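Local coordinates for disulfide isomerase DsbG N-terminal domain-containing protein (Helicobacter pylori, PDB 3TDG) that probably acts as a thiol-disulfide oxidoreductase of the DsbG family, reducing or rearranging disulfide bonds in other proteins through a thioredoxin-fold domain, at residues Met158-His161 with Cys162-Glu165. Sequence-based numbering, arbitrary orientation.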
ATOM      1  N   MET A 158     -21.493 -28.377  -2.531  1.00 39.31           N
ATOM      2  CA  MET A 158     -22.671 -28.101  -1.688  1.00 39.92           C
ATOM      3  C   MET A 158     -23.414 -26.833  -2.128  1.00 39.91           C
ATOM      4  O   MET A 158     -24.167 -26.244  -1.364  1.00 40.90           O
ATOM      5  CB  MET A 158     -22.290 -27.995  -0.197  1.00 39.88           C
ATOM      6  CG  MET A 158     -21.818 -29.315   0.475  1.00 40.01           C
ATOM      7  SD  MET A 158     -22.895 -30.766   0.296  1.00 45.34           S
ATOM      8  CE  MET A 158     -24.142 -30.428   1.555  1.00 43.81           C
ATOM      9  N   CYS A 159     -23.198 -26.399  -3.363  1.00 39.56           N
ATOM     10  CA  CYS A 159     -23.753 -25.140  -3.798  1.00 39.16           C
ATOM     11  C   CYS A 159     -24.776 -25.420  -4.890  1.00 38.50           C
ATOM     12  O   CYS A 159     -24.427 -25.986  -5.919  1.00 38.73           O
ATOM     13  CB  CYS A 159     -22.619 -24.232  -4.288  1.00 39.42           C
ATOM     14  SG  CYS A 159     -23.096 -22.740  -5.183  1.00 41.90           S
ATOM     15  N   PRO A 160     -26.058 -25.060  -4.658  1.00 38.26           N
ATOM     16  CA  PRO A 160     -27.073 -25.274  -5.693  1.00 37.92           C
ATOM     17  C   PRO A 160     -26.766 -24.600  -7.018  1.00 37.70           C
ATOM     18  O   PRO A 160     -27.040 -25.172  -8.067  1.00 38.01           O
ATOM     19  CB  PRO A 160     -28.336 -24.677  -5.057  1.00 38.25           C
ATOM     20  CG  PRO A 160     -28.145 -25.011  -3.594  1.00 37.08           C
ATOM     21  CD  PRO A 160     -26.679 -24.690  -3.372  1.00 37.80           C
ATOM     22  N   HIS A 161     -26.185 -23.407  -6.996  1.00 38.19           N
ATOM     23  CA  HIS A 161     -25.795 -22.778  -8.268  1.00 38.20           C
ATOM     24  C   HIS A 161     -24.697 -23.551  -9.015  1.00 37.88           C
ATOM     25  O   HIS A 161     -24.678 -23.610 -10.252  1.00 37.03           O
ATOM     26  CB  HIS A 161     -25.435 -21.310  -8.049  1.00 38.36           C
ATOM     27  CG  HIS A 161     -26.633 -20.415  -7.996  1.00 40.50           C
ATOM     28  ND1 HIS A 161     -26.895 -19.463  -8.960  1.00 40.69           N
ATOM     29  CD2 HIS A 161     -27.669 -20.362  -7.121  1.00 41.58           C
ATOM     30  CE1 HIS A 161     -28.026 -18.841  -8.663  1.00 42.51           C
ATOM     31  NE2 HIS A 161     -28.517 -19.370  -7.556  1.00 41.29           N
ATOM     32  N   CYS A 162     -23.794 -24.168  -8.259  1.00 37.82           N
ATOM     33  CA  CYS A 162     -22.776 -25.044  -8.858  1.00 38.42           C
ATOM     34  C   CYS A 162     -23.388 -26.349  -9.371  1.00 39.16           C
ATOM     35  O   CYS A 162     -22.950 -26.878 -10.390  1.00 39.59           O
ATOM     36  CB  CYS A 162     -21.628 -25.298  -7.880  1.00 37.90           C
ATOM     37  SG  CYS A 162     -20.718 -23.781  -7.469  1.00 39.00           S
ATOM     38  N   GLN A 163     -24.409 -26.851  -8.677  1.00 40.06           N
ATOM     39  CA  GLN A 163     -25.160 -28.014  -9.148  1.00 41.60           C
ATOM     40  C   GLN A 163     -25.843 -27.731 -10.484  1.00 42.29           C
ATOM     41  O   GLN A 163     -25.820 -28.571 -11.382  1.00 41.85           O
ATOM     42  CB  GLN A 163     -26.208 -28.440  -8.130  1.00 42.11           C
ATOM     43  CG  GLN A 163     -25.690 -29.209  -6.949  1.00 43.49           C
ATOM     44  CD  GLN A 163     -26.814 -29.525  -5.986  1.00 48.29           C
ATOM     45  OE1 GLN A 163     -27.430 -28.618  -5.425  1.00 50.31           O
ATOM     46  NE2 GLN A 163     -27.115 -30.815  -5.815  1.00 49.18           N
ATOM     47  N   LYS A 164     -26.429 -26.535 -10.609  1.00 43.10           N
ATOM     48  CA  LYS A 164     -27.019 -26.078 -11.871  1.00 43.69           C
ATOM     49  C   LYS A 164     -25.954 -25.938 -12.955  1.00 43.40           C
ATOM     50  O   LYS A 164     -26.126 -26.423 -14.082  1.00 43.46           O
ATOM     51  CB  LYS A 164     -27.781 -24.754 -11.668  1.00 44.02           C
ATOM     52  CG  LYS A 164     -27.937 -23.904 -12.940  1.00 46.70           C
ATOM     53  CD  LYS A 164     -28.823 -22.692 -12.656  1.00 52.31           C
ATOM     54  CE  LYS A 164     -28.224 -21.399 -13.181  1.00 54.98           C
ATOM     55  NZ  LYS A 164     -28.318 -20.373 -12.112  1.00 55.59           N
ATOM     56  N   GLU A 165     -24.855 -25.269 -12.621  1.00 43.20           N
ATOM     57  CA  GLU A 165     -23.718 -25.181 -13.529  1.00 43.10           C
ATOM     58  C   GLU A 165     -23.235 -26.584 -13.970  1.00 42.87           C
ATOM     59  O   GLU A 165     -22.930 -26.801 -15.145  1.00 42.73           O
ATOM     60  CB  GLU A 165     -22.583 -24.364 -12.901  1.00 43.00           C
ATOM     61  CG  GLU A 165     -21.309 -24.278 -13.758  1.00 45.34           C
ATOM     62  CD  GLU A 165     -21.525 -23.621 -15.131  1.00 50.03           C
ATOM     63  OE1 GLU A 165     -22.265 -22.623 -15.219  1.00 50.64           O
ATOM     64  OE2 GLU A 165     -20.928 -24.088 -16.126  1.00 52.47           O
TER
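K164 approaches the imidazole of H161 obliquely, NZ of K164 lying 3.6 Å from ND1 of H161, the two side chains running next to each other in the same direction. The second flat group is the amide of Q163: the side chain of Q163 slants across P160, and its OE1 comes within 3.4 Å of CA of P160, while its NE2 turns to OG1 of T224. These residues belong to the first turns of helix 160-167, at whose start lies a CxxC sequence, the arrangement that in thioredoxin-fold oxidoreductases carries the redox-active cysteines, and probably does so here.

The helix start illustrates how such a motif handles a thiol. C159 occupies the N-cap, and its chi1 of 168° puts SG anti to the backbone N, beside the carbonyl carbon, where it accepts from N of C162 at 3.5 Å with an N-H...S angle of 151°. The sulfur thus caps the first turn of the helix. O of C159 accepts from N of Q163 at 2.9 Å, and the same i to i+4 pattern continues from P160 O to K164 N and from H161 O to E165 N. C162 lies against V257 and P258 in the loop before strand 259-262, and H161 also touches P258. The cysteines are not joined as a disulfide: SG of C159 and SG of C162 remain 3.5 Å apart.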